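Local coordinates for protein galactan 1,3-beta-galactosidase (Phanerochaete chrysosporium, PDB 7BYX) that probably cleaves beta-1,3-linked galactan as a glycoside hydrolase family 43 exo-galactanase that also carries a calcium-bearing carbohydrate-binding module, at residues A[340-345]-A[405-410]; A[356-361]-A[421-426]. The protein carries 1 engineered substitution. One frame throughout, in Å; residues are numbered along the deposited sequence.

How the contacts relate
Both contacts belong to the carbohydrate-binding module and lie in its two separate antiparallel sheets, their centres about 13 Å apart. Contact 1 pairs 340-345 with 405-410 in one sheet, contact 2 pairs 356-361 with 421-426 in the other, and the sheets face each other as a beta-sandwich. Phe410 of contact 1 joins them: its CG lies 3.7 Å from Leu421 CD2 and its CZ 3.8 Å from Ile424 CG2, while Ile408 CD1 meets Ile424 CD1 at 4.1 Å. Calcium is held directly by Asp422 of contact 2, whereas in contact 1 the side chain of Ile343 stays about 9 Å from the ion.

Contact 1 of 2, residues A[340-345]-A[405-410]; sequences TVTINN and ENSITF
Thr342 and Thr409 face one another on the side of the sheet turned from the sandwich core, a non-hydrogen-bonded antiparallel pair whose CA atoms approach to 4.1 Å. Their side chains meet at a slant through the hydroxyls, OG1 of Thr342 to OG1 of Thr409 at 3.0 Å, a hydrogen bond in which either may donate. In both threonines OG1 sits beside its own backbone N, opposite the carbonyl carbon (chi1 -61° in Thr342, -54° in Thr409), which brings the two oxygens together. The methyl CG2 of Thr342 then reaches on to Ser407 CB at 3.9 Å.

On the other face, Val341, Ile343, Ile408 and Phe410 supply the apolar side. The Phe410 ring presents an edge to the neighbouring strand: CE2 meets Ile343 CG1 at 3.7 Å, close to the ring plane. Behind it, CB of Phe410 rests against Val341 CG1. Within its own sheet Phe410 also packs on Val369 and Val371 of strand 367-373.

Four backbone bonds tie the strands. The pair Ile343 and Ile408 is joined in both directions, Ile343 N to Ile408 O at 2.8 Å, and Val341 exchanges a second reciprocal pair with Phe410. Toward the Glu405 end of the pairing, Glu405 OE2 is hydrogen-bonded to Gln347 NE2.

The chemistry is thus divided by face: a polar threonine pair on the partly exposed side, and apolar contacts on the buried side that let this sheet close over its partner.

Contact 2 of 2, residues A[356-361]-A[421-426]; sequences ALYFAN and LDKIIV. With CA (calcium ion), chain T.
Tyr358 meets Ile425 and Lys423 across two antiparallel strands. The methyl CD1 of Ile425 comes obliquely onto the ring, 3.5 Å from Tyr358 CE1, while the aliphatic end of Lys423 passes over one face with its CE. Lys423 leaves the backbone with CG wedged between N and the carbonyl carbon (chi1 66°), then runs extended, carrying NZ almost along the ring normal; at 5.4 Å from the Tyr358 ring centroid this cation-pi contact is weak at most. Both polar ends are held: Tyr358 OH bonds to Asp288 OD2 and Lys423 NZ to Ser306 OG. With an alanine here in place of Tyr358, Ile425 CD1 and the Lys423 chain would probably lose the ring they pack on, and Asp288 its hydroxyl partner.

On the opposite face, Leu357 CD1 and Ile424 CG2 lie side by side at 4.1 Å, in the core under Phe410.

The backbone sets these positions. Ala356 and Ile425 exchange two bonds, and Tyr358 N reaches Lys423 O at 3.0 Å. Then Asp422 N gives a 2.7 Å bond to Tyr358 O, so Asp422 and Lys423 both face Tyr358 in a classic beta bulge.

Asp422 grips the calcium ion twice, through OD1 at 2.3 Å and its carbonyl O at 2.7 Å, an arrangement the bulge may help set. Glu308 and Glu310 add carboxylate oxygens, Ser327 and Lys330 their backbone carbonyl oxygens. The ion's charge is probably balanced by the three carboxylates that bind it, and the shared cation is likely to tie the start of strand 420-426, at Asp422, to the segments that carry the other ligands.

Contact 1 of 2, residues A[340-345]-A[405-410]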
ATOM      1  N   THR A 340      -7.865  28.189  14.091  1.00 25.39           N
ATOM      2  CA  THR A 340      -7.334  27.091  14.876  1.00 27.56           C
ATOM      3  C   THR A 340      -8.475  26.378  15.577  1.00 21.90           C
ATOM      4  O   THR A 340      -9.597  26.884  15.673  1.00 24.01           O
ATOM      5  CB  THR A 340      -6.290  27.552  15.927  1.00 25.26           C
ATOM      6  OG1 THR A 340      -6.931  28.306  16.960  1.00 27.24           O
ATOM      7  CG2 THR A 340      -5.230  28.400  15.285  1.00 27.85           C
ATOM      8  N   VAL A 341      -8.171  25.178  16.047  1.00 22.73           N
ATOM      9  CA  VAL A 341      -9.023  24.456  16.984  1.00 20.40           C
ATOM     10  C   VAL A 341      -8.099  23.738  17.952  1.00 20.96           C
ATOM     11  O   VAL A 341      -7.045  23.233  17.557  1.00 22.27           O
ATOM     12  CB  VAL A 341      -9.989  23.475  16.276  1.00 24.26           C
ATOM     13  CG1 VAL A 341      -9.214  22.418  15.447  1.00 18.61           C
ATOM     14  CG2 VAL A 341     -10.945  22.802  17.302  1.00 18.78           C
ATOM     15  N   THR A 342      -8.464  23.743  19.228  1.00 23.48           N
ATOM     16  CA  THR A 342      -7.696  23.071  20.261  1.00 23.75           C
ATOM     17  C   THR A 342      -8.560  21.997  20.889  1.00 25.65           C
ATOM     18  O   THR A 342      -9.662  22.291  21.355  1.00 24.52           O
ATOM     19  CB  THR A 342      -7.223  24.055  21.337  1.00 29.28           C
ATOM     20  OG1 THR A 342      -6.370  25.034  20.741  1.00 31.47           O
ATOM     21  CG2 THR A 342      -6.463  23.322  22.453  1.00 22.18           C
ATOM     22  N   ILE A 343      -8.053  20.765  20.903  1.00 26.85           N
ATOM     23  CA  ILE A 343      -8.716  19.638  21.550  1.00 26.68           C
ATOM     24  C   ILE A 343      -8.210  19.557  22.989  1.00 27.18           C
ATOM     25  O   ILE A 343      -7.035  19.272  23.233  1.00 24.98           O
ATOM     26  CB  ILE A 343      -8.445  18.328  20.797  1.00 29.32           C
ATOM     27  CG1 ILE A 343      -8.767  18.488  19.314  1.00 28.64           C
ATOM     28  CG2 ILE A 343      -9.238  17.178  21.397  1.00 22.05           C
ATOM     29  CD1 ILE A 343     -10.224  18.638  19.035  1.00 32.44           C
ATOM     30  N   ASN A 344      -9.091  19.778  23.951  1.00 27.66           N
ATOM     31  CA  ASN A 344      -8.666  19.779  25.342  1.00 31.67           C
ATOM     32  C   ASN A 344      -9.012  18.465  26.018  1.00 30.71           C
ATOM     33  O   ASN A 344      -9.791  17.658  25.504  1.00 31.79           O
ATOM     34  CB  ASN A 344      -9.290  20.946  26.105  1.00 31.98           C
ATOM     35  CG  ASN A 344      -8.726  22.266  25.674  1.00 31.36           C
ATOM     36  OD1 ASN A 344      -7.523  22.505  25.801  1.00 34.49           O
ATOM     37  ND2 ASN A 344      -9.584  23.132  25.145  1.00 33.50           N
ATOM     38  N   ASN A 345      -8.395  18.253  27.182  1.00 31.04           N
ATOM     39  CA  ASN A 345      -8.664  17.084  28.023  1.00 36.68           C
ATOM     40  C   ASN A 345      -8.372  15.773  27.302  1.00 30.79           C
ATOM     41  O   ASN A 345      -9.072  14.780  27.475  1.00 28.20           O
ATOM     42  CB  ASN A 345     -10.097  17.108  28.558  1.00 29.34           C
ATOM     43  CG  ASN A 345     -10.346  18.310  29.453  1.00 39.30           C
ATOM     44  OD1 ASN A 345      -9.720  18.444  30.510  1.00 36.03           O
ATOM     45  ND2 ASN A 345     -11.232  19.209  29.020  1.00 36.44           N
ATOM     46  N   GLU A 405      -4.140  15.340  31.707  1.00 31.48           N
ATOM     47  CA  GLU A 405      -4.781  16.059  30.613  1.00 35.14           C
ATOM     48  C   GLU A 405      -3.750  16.713  29.699  1.00 34.65           C
ATOM     49  O   GLU A 405      -2.696  17.178  30.148  1.00 37.04           O
ATOM     50  CB  GLU A 405      -5.712  17.157  31.140  1.00 35.64           C
ATOM     51  CG  GLU A 405      -6.981  16.712  31.866  1.00 42.71           C
ATOM     52  CD  GLU A 405      -7.460  15.321  31.488  1.00 54.41           C
ATOM     53  OE1 GLU A 405      -7.905  15.138  30.334  1.00 57.16           O
ATOM     54  OE2 GLU A 405      -7.422  14.415  32.355  1.00 62.13           O
ATOM     55  N   ASN A 406      -4.086  16.790  28.410  1.00 30.68           N
ATOM     56  CA  ASN A 406      -3.240  17.453  27.426  1.00 28.71           C
ATOM     57  C   ASN A 406      -4.123  18.252  26.481  1.00 27.79           C
ATOM     58  O   ASN A 406      -5.329  18.032  26.385  1.00 30.15           O
ATOM     59  CB  ASN A 406      -2.377  16.456  26.624  1.00 22.39           C
ATOM     60  CG  ASN A 406      -1.448  15.624  27.513  1.00 30.32           C
ATOM     61  OD1 ASN A 406      -0.276  15.959  27.696  1.00 32.51           O
ATOM     62  ND2 ASN A 406      -1.971  14.538  28.067  1.00 29.23           N
ATOM     63  N   SER A 407      -3.511  19.188  25.774  1.00 30.54           N
ATOM     64  CA  SER A 407      -4.190  19.935  24.732  1.00 28.19           C
ATOM     65  C   SER A 407      -3.406  19.790  23.436  1.00 25.91           C
ATOM     66  O   SER A 407      -2.173  19.726  23.440  1.00 29.09           O
ATOM     67  CB  SER A 407      -4.331  21.416  25.101  1.00 29.60           C
ATOM     68  OG  SER A 407      -3.068  22.064  24.964  1.00 44.79           O
ATOM     69  N   ILE A 408      -4.132  19.702  22.330  1.00 26.91           N
ATOM     70  CA  ILE A 408      -3.543  19.574  21.008  1.00 22.86           C
ATOM     71  C   ILE A 408      -4.190  20.628  20.137  1.00 25.00           C
ATOM     72  O   ILE A 408      -5.415  20.621  19.962  1.00 26.95           O
ATOM     73  CB  ILE A 408      -3.741  18.172  20.406  1.00 23.06           C
ATOM     74  CG1 ILE A 408      -3.384  17.094  21.416  1.00 24.09           C
ATOM     75  CG2 ILE A 408      -2.879  17.988  19.144  1.00 23.94           C
ATOM     76  CD1 ILE A 408      -3.475  15.699  20.841  1.00 24.93           C
ATOM     77  N   THR A 409      -3.380  21.545  19.616  1.00 24.17           N
ATOM     78  CA  THR A 409      -3.860  22.641  18.786  1.00 27.20           C
ATOM     79  C   THR A 409      -3.501  22.386  17.330  1.00 25.45           C
ATOM     80  O   THR A 409      -2.392  21.944  17.023  1.00 25.41           O
ATOM     81  CB  THR A 409      -3.258  23.979  19.234  1.00 32.06           C
ATOM     82  OG1 THR A 409      -3.510  24.179  20.627  1.00 34.87           O
ATOM     83  CG2 THR A 409      -3.873  25.140  18.451  1.00 22.72           C
ATOM     84  N   PHE A 410      -4.426  22.730  16.441  1.00 23.06           N
ATOM     85  CA  PHE A 410      -4.325  22.461  15.015  1.00 23.48           C
ATOM     86  C   PHE A 410      -4.476  23.764  14.243  1.00 25.64           C
ATOM     87  O   PHE A 410      -5.411  24.533  14.499  1.00 26.49           O
ATOM     88  CB  PHE A 410      -5.413  21.456  14.590  1.00 18.06           C
ATOM     89  CG  PHE A 410      -5.296  20.124  15.268  1.00 17.19           C
ATOM     90  CD1 PHE A 410      -4.499  19.116  14.722  1.00 17.61           C
ATOM     91  CD2 PHE A 410      -5.979  19.869  16.446  1.00 17.01           C
ATOM     92  CE1 PHE A 410      -4.372  17.874  15.365  1.00 18.71           C
ATOM     93  CE2 PHE A 410      -5.860  18.632  17.097  1.00 19.76           C
ATOM     94  CZ  PHE A 410      -5.059  17.635  16.552  1.00 19.58           C
TER

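Contact 2 of 2, residues A[356-361]-A[421-426]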
ATOM      1  N   ALA A 356      -4.208   9.469  15.145  1.00 18.50           N
ATOM      2  CA  ALA A 356      -4.724   9.505  13.791  1.00 21.31           C
ATOM      3  C   ALA A 356      -5.547  10.778  13.593  1.00 21.11           C
ATOM      4  O   ALA A 356      -6.421  11.099  14.399  1.00 20.76           O
ATOM      5  CB  ALA A 356      -5.548   8.250  13.503  1.00 19.98           C
ATOM      6  N   LEU A 357      -5.242  11.506  12.527  1.00 23.58           N
ATOM      7  CA  LEU A 357      -5.940  12.737  12.160  1.00 19.88           C
ATOM      8  C   LEU A 357      -6.918  12.398  11.042  1.00 15.65           C
ATOM      9  O   LEU A 357      -6.499  12.034   9.945  1.00 18.71           O
ATOM     10  CB  LEU A 357      -4.939  13.801  11.698  1.00 20.25           C
ATOM     11  CG  LEU A 357      -4.249  14.733  12.708  1.00 25.22           C
ATOM     12  CD1 LEU A 357      -3.925  14.009  14.008  1.00 25.46           C
ATOM     13  CD2 LEU A 357      -3.000  15.446  12.135  1.00 18.04           C
ATOM     14  N   TYR A 358      -8.213  12.495  11.328  1.00 20.27           N
ATOM     15  CA  TYR A 358      -9.274  12.263  10.352  1.00 18.96           C
ATOM     16  C   TYR A 358      -9.671  13.598   9.719  1.00 20.40           C
ATOM     17  O   TYR A 358     -10.069  14.524  10.426  1.00 20.35           O
ATOM     18  CB  TYR A 358     -10.479  11.589  11.020  1.00 19.97           C
ATOM     19  CG  TYR A 358     -10.252  10.116  11.246  1.00 18.58           C
ATOM     20  CD1 TYR A 358      -9.325   9.679  12.186  1.00 20.76           C
ATOM     21  CD2 TYR A 358     -10.920   9.165  10.492  1.00 19.78           C
ATOM     22  CE1 TYR A 358      -9.079   8.353  12.382  1.00 20.72           C
ATOM     23  CE2 TYR A 358     -10.687   7.830  10.687  1.00 21.54           C
ATOM     24  CZ  TYR A 358      -9.751   7.433  11.632  1.00 22.45           C
ATOM     25  OH  TYR A 358      -9.483   6.115  11.840  1.00 19.86           O
ATOM     26  N   PHE A 359      -9.582  13.696   8.389  1.00 17.43           N
ATOM     27  CA  PHE A 359      -9.746  14.986   7.737  1.00 21.67           C
ATOM     28  C   PHE A 359     -10.347  14.800   6.353  1.00 21.31           C
ATOM     29  O   PHE A 359     -10.175  13.749   5.731  1.00 20.58           O
ATOM     30  CB  PHE A 359      -8.400  15.712   7.611  1.00 20.53           C
ATOM     31  CG  PHE A 359      -7.448  15.018   6.683  1.00 21.25           C
ATOM     32  CD1 PHE A 359      -7.463  15.289   5.313  1.00 20.10           C
ATOM     33  CD2 PHE A 359      -6.572  14.055   7.165  1.00 20.36           C
ATOM     34  CE1 PHE A 359      -6.602  14.634   4.452  1.00 19.37           C
ATOM     35  CE2 PHE A 359      -5.720  13.386   6.311  1.00 18.45           C
ATOM     36  CZ  PHE A 359      -5.732  13.678   4.955  1.00 22.67           C
ATOM     37  N   ALA A 360     -11.034  15.843   5.867  1.00 17.56           N
ATOM     38  CA  ALA A 360     -11.407  15.980   4.462  1.00 20.13           C
ATOM     39  C   ALA A 360     -10.575  17.070   3.781  1.00 23.07           C
ATOM     40  O   ALA A 360     -10.338  18.138   4.356  1.00 18.49           O
ATOM     41  CB  ALA A 360     -12.886  16.322   4.320  1.00 19.50           C
ATOM     42  N   ASN A 361     -10.154  16.806   2.542  1.00 21.14           N
ATOM     43  CA  ASN A 361      -9.407  17.768   1.723  1.00 18.91           C
ATOM     44  C   ASN A 361      -9.899  17.596   0.291  1.00 21.67           C
ATOM     45  O   ASN A 361      -9.437  16.701  -0.418  1.00 25.00           O
ATOM     46  CB  ASN A 361      -7.893  17.551   1.811  1.00 21.89           C
ATOM     47  CG  ASN A 361      -7.106  18.353   0.757  1.00 23.92           C
ATOM     48  OD1 ASN A 361      -7.624  19.297   0.158  1.00 22.18           O
ATOM     49  ND2 ASN A 361      -5.845  17.970   0.533  1.00 22.22           N
ATOM     50  N   LEU A 421     -10.811  19.346   9.660  1.00 20.10           N
ATOM     51  CA  LEU A 421     -10.477  18.324  10.648  1.00 21.28           C
ATOM     52  C   LEU A 421     -11.758  17.736  11.228  1.00 22.36           C
ATOM     53  O   LEU A 421     -12.591  18.463  11.773  1.00 26.26           O
ATOM     54  CB  LEU A 421      -9.586  18.891  11.752  1.00 17.26           C
ATOM     55  CG  LEU A 421      -9.124  17.892  12.822  1.00 21.81           C
ATOM     56  CD1 LEU A 421      -8.247  16.807  12.183  1.00 18.15           C
ATOM     57  CD2 LEU A 421      -8.361  18.605  13.947  1.00 16.97           C
ATOM     58  N   ASP A 422     -11.925  16.424  11.092  1.00 23.14           N
ATOM     59  CA  ASP A 422     -13.161  15.754  11.494  1.00 18.71           C
ATOM     60  C   ASP A 422     -13.100  15.338  12.955  1.00 17.68           C
ATOM     61  O   ASP A 422     -13.943  15.737  13.765  1.00 19.95           O
ATOM     62  CB  ASP A 422     -13.394  14.532  10.598  1.00 19.47           C
ATOM     63  CG  ASP A 422     -14.664  13.756  10.954  1.00 24.03           C
ATOM     64  OD1 ASP A 422     -15.425  14.190  11.843  1.00 22.53           O
ATOM     65  OD2 ASP A 422     -14.907  12.695  10.336  1.00 26.94           O
ATOM     66  N   LYS A 423     -12.103  14.535  13.294  1.00 18.28           N
ATOM     67  CA  LYS A 423     -11.857  14.074  14.649  1.00 19.11           C
ATOM     68  C   LYS A 423     -10.434  13.549  14.679  1.00 23.12           C
ATOM     69  O   LYS A 423      -9.747  13.505  13.650  1.00 19.62           O
ATOM     70  CB  LYS A 423     -12.860  12.996  15.066  1.00 20.12           C
ATOM     71  CG  LYS A 423     -12.735  11.689  14.266  1.00 21.84           C
ATOM     72  CD  LYS A 423     -13.259  10.520  15.081  1.00 24.42           C
ATOM     73  CE  LYS A 423     -13.364   9.238  14.274  1.00 24.19           C
ATOM     74  NZ  LYS A 423     -13.742   8.129  15.221  1.00 32.31           N
ATOM     75  N   ILE A 424      -9.998  13.159  15.873  1.00 20.25           N
ATOM     76  CA  ILE A 424      -8.715  12.509  16.089  1.00 21.67           C
ATOM     77  C   ILE A 424      -8.961  11.298  16.977  1.00 24.95           C
ATOM     78  O   ILE A 424      -9.943  11.227  17.729  1.00 22.31           O
ATOM     79  CB  ILE A 424      -7.653  13.440  16.743  1.00 22.40           C
ATOM     80  CG1 ILE A 424      -8.043  13.791  18.181  1.00 21.13           C
ATOM     81  CG2 ILE A 424      -7.421  14.717  15.927  1.00 15.56           C
ATOM     82  CD1 ILE A 424      -6.922  14.411  18.968  1.00 18.11           C
ATOM     83  N   ILE A 425      -8.051  10.331  16.876  1.00 21.18           N
ATOM     84  CA  ILE A 425      -8.061   9.158  17.736  1.00 22.85           C
ATOM     85  C   ILE A 425      -6.677   9.017  18.344  1.00 21.70           C
ATOM     86  O   ILE A 425      -5.677   8.951  17.615  1.00 19.52           O
ATOM     87  CB  ILE A 425      -8.449   7.878  16.981  1.00 23.28           C
ATOM     88  CG1 ILE A 425      -9.695   8.114  16.125  1.00 22.19           C
ATOM     89  CG2 ILE A 425      -8.653   6.740  17.976  1.00 18.06           C
ATOM     90  CD1 ILE A 425     -10.158   6.864  15.378  1.00 20.64           C
ATOM     91  N   VAL A 426      -6.619   8.968  19.665  1.00 19.82           N
ATOM     92  CA  VAL A 426      -5.372   8.848  20.403  1.00 22.36           C
ATOM     93  C   VAL A 426      -5.206   7.387  20.784  1.00 24.31           C
ATOM     94  O   VAL A 426      -6.053   6.831  21.495  1.00 24.05           O
ATOM     95  CB  VAL A 426      -5.363   9.751  21.650  1.00 22.45           C
ATOM     96  CG1 VAL A 426      -4.052   9.599  22.399  1.00 24.01           C
ATOM     97  CG2 VAL A 426      -5.581  11.191  21.264  1.00 17.63           C
TER
HETATM   98 CA    CA T 501     -16.552  15.267  13.568  1.00 18.25          CA